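Uncharacterized egV family protein COG1307 (Ruminococcus gnavus, PDB 3JR7) is of unknown function but probably binds a lipid, such as a fatty acid. Local coordinates at residues V279-G283 with I284-Y288; T185-N189 with G190-G194. All blocks are in the same frame, centred on the assembly; numbering follows the deposited sequence.

Contact 1: V279-G283 with I284-Y288; sequences VDTSG and ISTVY
S282 sits at the N-cap of helix 283-289, where its side chain reaches forward to S285. S282 OG, placed between the backbone N and the carbonyl carbon (chi1 70°), accepts from S285 N over 3.1 Å at a fairly straight 161°. Serine suits this place because its short hydroxyl can replace the carbonyl that a preceding helical turn would have supplied. The same OG also bonds to the C29 carbonyl, which ties the cap to the segment that follows strand 22-27.

A second group of bonds converges on the S282 carbonyl. T286 N meets S282 O at 2.7 Å, almost along the C=O axis, and T286 OG1 donates to S282 O at 2.9 Å from above the carbonyl plane. T286 can make both bonds because its hydroxyl sits beside its own backbone N (chi1 -67°), near the S282 carbonyl that the N-H already meets. One residue further on, V287 N bonds to G283 O (2.9 Å) and continues the helical pattern.

The T281 and T286 side chains cross at about a right angle with OG1 atoms 2.8 Å apart; a hydrogen bond is plausible, but the T281 proton has other acceptors nearby. Apolar packing is modest: T281 CB rests on S285 CB at 3.6 Å, and both residues are small enough to let the strand exit lie close against the first helical turn.

Acidic groups complete the start of the helix. E31 OE2 bonds to S282 N and S285 OG, and D58 bonds to I284 N. Amides and hydroxyls crowded at a helix N-terminus would probably stabilise these carboxylates as anions. The chemistry thus implies a firmly fixed polar helix start, with S285 held in place at the wall of the pocket that contains the polyether.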
loop_
_atom_site.group_PDB
_atom_site.type_symbol
_atom_site.label_atom_id
_atom_site.label_comp_id
_atom_site.label_asym_id
_atom_site.label_seq_id
_atom_site.Cartn_x
_atom_site.Cartn_y
_atom_site.Cartn_z
ATOM N N VAL A 279 6.987 -6.972 -5.900
ATOM C CA VAL A 279 7.848 -5.820 -5.582
ATOM C C VAL A 279 8.426 -5.920 -4.202
ATOM O O VAL A 279 7.846 -6.570 -3.316
ATOM C CB VAL A 279 7.114 -4.463 -5.620
ATOM C CG1 VAL A 279 6.830 -4.115 -6.982
ATOM C CG2 VAL A 279 5.823 -4.478 -4.709
ATOM N N ASP A 280 9.553 -5.236 -4.019
ATOM C CA ASP A 280 10.160 -5.049 -2.720
ATOM C C ASP A 280 9.374 -4.019 -1.972
ATOM O O ASP A 280 8.932 -3.027 -2.553
ATOM C CB ASP A 280 11.609 -4.576 -2.827
ATOM C CG ASP A 280 12.510 -5.642 -3.439
ATOM O OD1 ASP A 280 12.813 -6.602 -2.736
ATOM O OD2 ASP A 280 12.817 -5.547 -4.633
ATOM N N THR A 281 9.216 -4.244 -0.685
ATOM C CA THR A 281 8.476 -3.300 0.147
ATOM C C THR A 281 9.151 -1.901 0.227
ATOM O O THR A 281 10.381 -1.771 0.300
ATOM C CB THR A 281 8.307 -3.812 1.560
ATOM O OG1 THR A 281 9.548 -4.334 2.032
ATOM C CG2 THR A 281 7.234 -4.892 1.647
ATOM N N SER A 282 8.325 -0.867 0.234
ATOM C CA SER A 282 8.771 0.530 0.440
ATOM C C SER A 282 9.281 0.704 1.876
ATOM O O SER A 282 9.174 -0.203 2.690
ATOM C CB SER A 282 7.581 1.464 0.257
ATOM O OG SER A 282 6.658 1.276 1.368
ATOM N N GLY A 283 9.823 1.875 2.199
ATOM C CA GLY A 283 10.260 2.177 3.566
ATOM C C GLY A 283 9.162 1.979 4.596
ATOM O O GLY A 283 9.350 1.289 5.615
ATOM N N ILE A 284 7.992 2.602 4.367
ATOM C CA ILE A 284 6.904 2.433 5.353
ATOM C C ILE A 284 6.431 0.967 5.411
ATOM O O ILE A 284 6.213 0.425 6.490
ATOM C CB ILE A 284 5.743 3.371 5.034
ATOM C CG1 ILE A 284 6.211 4.828 5.207
ATOM C CG2 ILE A 284 4.526 3.072 5.928
ATOM C CD1 ILE A 284 6.556 5.228 6.651
ATOM N N SER A 285 6.323 0.326 4.258
ATOM C CA SER A 285 5.928 -1.068 4.202
ATOM C C SER A 285 6.923 -1.964 4.960
ATOM O O SER A 285 6.528 -2.864 5.703
ATOM C CB SER A 285 5.760 -1.512 2.743
ATOM O OG SER A 285 4.611 -0.887 2.107
ATOM N N THR A 286 8.219 -1.706 4.764
ATOM C CA THR A 286 9.261 -2.413 5.505
ATOM C C THR A 286 9.131 -2.218 7.005
ATOM O O THR A 286 9.172 -3.199 7.766
ATOM C CB THR A 286 10.622 -1.966 5.030
ATOM O OG1 THR A 286 10.789 -2.426 3.673
ATOM C CG2 THR A 286 11.714 -2.469 5.955
ATOM N N VAL A 287 8.918 -0.976 7.442
ATOM C CA VAL A 287 8.799 -0.711 8.864
ATOM C C VAL A 287 7.680 -1.523 9.527
ATOM O O VAL A 287 7.859 -2.075 10.618
ATOM C CB VAL A 287 8.593 0.791 9.124
ATOM C CG1 VAL A 287 8.172 1.050 10.569
ATOM C CG2 VAL A 287 9.897 1.600 8.765
ATOM N N TYR A 288 6.514 -1.595 8.887
ATOM C CA TYR A 288 5.364 -2.302 9.462
ATOM C C TYR A 288 5.304 -3.791 9.101
ATOM O O TYR A 288 4.792 -4.593 9.890
ATOM C CB TYR A 288 4.061 -1.552 9.128
ATOM C CG TYR A 288 3.984 -0.251 9.915
ATOM C CD1 TYR A 288 3.630 -0.259 11.266
ATOM C CD2 TYR A 288 4.370 0.943 9.374
ATOM C CE1 TYR A 288 3.559 0.880 11.998
ATOM C CE2 TYR A 288 4.328 2.152 10.136
ATOM C CZ TYR A 288 3.928 2.096 11.442
ATOM O OH TYR A 288 3.893 3.222 12.253
#

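Contact 2: T185-N189 with G190-G194; sequences TLRKN and GRLTG
L192 folds back over L186 and R187, on the last turn of helix 184-188. G190, whose positive phi suits glycine, is the C-prime residue of a Schellman motif: R191 N bonds to L186 O (2.9 Å) and G190 N to R187 O (3.1 Å). A water joins R187 O to L192 N.

L192 drives its CG against L186 CB (3.7 Å), while its CB lies over the centre of one face of the R187 guanidinium. The R187 chain reaches there by bending at chi2 (73°) and chi3 (63°), with NH1 bonded to the I195 carbonyl. R191 crosses L186 at about a right angle, its CB against L186 CD2 (3.7 Å). A bend at chi2 (63°) then carries R191 NH1 back to N189 O (2.8 Å), tilted from the guanidinium plane, and NE bonds to L108 O. An alanine here is likely to leave the N189 and L108 carbonyls without these mates and the pocket wall beside Y288 open.

L186 and L192 both pack on I217 of strand 217-224, while T185, L186 and R191 touch helix 283-289.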
loop_
_atom_site.group_PDB
_atom_site.type_symbol
_atom_site.label_atom_id
_atom_site.label_comp_id
_atom_site.label_asym_id
_atom_site.label_seq_id
_atom_site.Cartn_x
_atom_site.Cartn_y
_atom_site.Cartn_z
ATOM N N THR A 185 5.483 -4.167 15.388
ATOM C CA THR A 185 5.485 -2.740 15.017
ATOM C C THR A 185 4.037 -2.260 14.786
ATOM O O THR A 185 3.635 -1.209 15.307
ATOM C CB THR A 185 6.382 -2.461 13.810
ATOM O OG1 THR A 185 7.650 -3.111 14.026
ATOM C CG2 THR A 185 6.612 -0.926 13.620
ATOM N N LEU A 186 3.242 -3.064 14.090
ATOM C CA LEU A 186 1.806 -2.775 13.935
ATOM C C LEU A 186 1.088 -2.738 15.288
ATOM O O LEU A 186 0.261 -1.839 15.560
ATOM C CB LEU A 186 1.128 -3.781 12.987
ATOM C CG LEU A 186 1.363 -3.578 11.461
ATOM C CD1 LEU A 186 1.036 -4.871 10.662
ATOM C CD2 LEU A 186 0.630 -2.296 10.872
ATOM N N ARG A 187 1.404 -3.696 16.153
ATOM C CA ARG A 187 0.710 -3.783 17.437
ATOM C C ARG A 187 1.056 -2.586 18.302
ATOM O O ARG A 187 0.174 -1.877 18.775
ATOM C CB ARG A 187 1.069 -5.098 18.138
ATOM C CG ARG A 187 0.655 -5.169 19.623
ATOM C CD ARG A 187 -0.834 -5.329 19.811
ATOM N NE ARG A 187 -1.310 -6.594 19.236
ATOM C CZ ARG A 187 -2.590 -6.942 19.078
ATOM N NH1 ARG A 187 -3.584 -6.136 19.442
ATOM N NH2 ARG A 187 -2.869 -8.122 18.531
ATOM N N LYS A 188 2.346 -2.331 18.442
ATOM C CA LYS A 188 2.840 -1.304 19.341
ATOM C C LYS A 188 2.478 0.105 18.851
ATOM O O LYS A 188 2.272 1.019 19.664
ATOM C CB LYS A 188 4.364 -1.468 19.572
ATOM C CG LYS A 188 4.760 -2.738 20.459
ATOM C CD LYS A 188 4.245 -4.126 19.889
ATOM C CE LYS A 188 4.345 -5.357 20.835
ATOM N NZ LYS A 188 3.714 -6.613 20.235
ATOM N N ASN A 189 2.372 0.306 17.545
ATOM C CA ASN A 189 1.943 1.631 17.034
ATOM C C ASN A 189 0.419 1.786 16.893
ATOM O O ASN A 189 -0.058 2.762 16.310
ATOM C CB ASN A 189 2.676 1.979 15.722
ATOM C CG ASN A 189 4.148 2.223 15.929
ATOM O OD1 ASN A 189 4.686 1.902 16.969
ATOM N ND2 ASN A 189 4.810 2.761 14.944
ATOM N N GLY A 190 -0.349 0.845 17.439
ATOM C CA GLY A 190 -1.802 1.028 17.607
ATOM C C GLY A 190 -2.611 0.739 16.345
ATOM O O GLY A 190 -3.750 1.206 16.203
ATOM N N ARG A 191 -2.036 -0.038 15.429
ATOM C CA ARG A 191 -2.706 -0.407 14.165
ATOM C C ARG A 191 -3.448 -1.747 14.187
ATOM O O ARG A 191 -4.000 -2.157 13.188
ATOM C CB ARG A 191 -1.675 -0.413 13.031
ATOM C CG ARG A 191 -1.482 0.943 12.384
ATOM C CD ARG A 191 -0.935 2.020 13.278
ATOM N NE ARG A 191 -0.874 3.287 12.575
ATOM C CZ ARG A 191 -0.230 4.364 13.001
ATOM N NH1 ARG A 191 0.497 4.345 14.126
ATOM N NH2 ARG A 191 -0.285 5.471 12.282
ATOM N N LEU A 192 -3.466 -2.425 15.326
ATOM C CA LEU A 192 -4.076 -3.755 15.417
ATOM C C LEU A 192 -5.168 -3.756 16.490
ATOM O O LEU A 192 -5.473 -4.779 17.095
ATOM C CB LEU A 192 -3.011 -4.814 15.741
ATOM C CG LEU A 192 -1.917 -5.100 14.728
ATOM C CD1 LEU A 192 -1.160 -6.375 15.150
ATOM C CD2 LEU A 192 -2.563 -5.298 13.329
ATOM N N THR A 193 -5.761 -2.597 16.732
ATOM C CA THR A 193 -6.623 -2.498 17.898
ATOM C C THR A 193 -7.897 -3.337 17.716
ATOM O O THR A 193 -8.385 -3.561 16.619
ATOM C CB THR A 193 -6.936 -1.056 18.284
ATOM O OG1 THR A 193 -7.588 -0.400 17.207
ATOM C CG2 THR A 193 -5.656 -0.315 18.635
ATOM N N GLY A 194 -8.399 -3.852 18.824
ATOM C CA GLY A 194 -9.497 -4.782 18.769
ATOM C C GLY A 194 -8.989 -6.206 18.711
ATOM O O GLY A 194 -9.352 -7.010 19.577
HETATM O O HOH W 1 -2.477 -2.265 18.027
#

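Overall arrangement
Contact 2 comes first along the chain and contact 1 follows, their centres about 17 Å apart. Both belong to connections of one six-stranded mixed sheet: residues 185-194 lie in the connection from strand 176-179 to strand 205-211, while contact 1 starts at the end of the outer strand 275-280 and leads toward strand 294-297. Helices 184-188 and 283-289 meet directly. Y288 OH is probably hydrogen-bonded to N189 ND2 (2.9 Å), and Y288 CD1 packs on L186 CD2. The side chains of I284 and R191 each lie about 4 Å from a bound polyether that probably comes from the crystallisation liquor. The two contacts therefore build adjoining parts of one pocket, consistent with the lipid binding expected of the family.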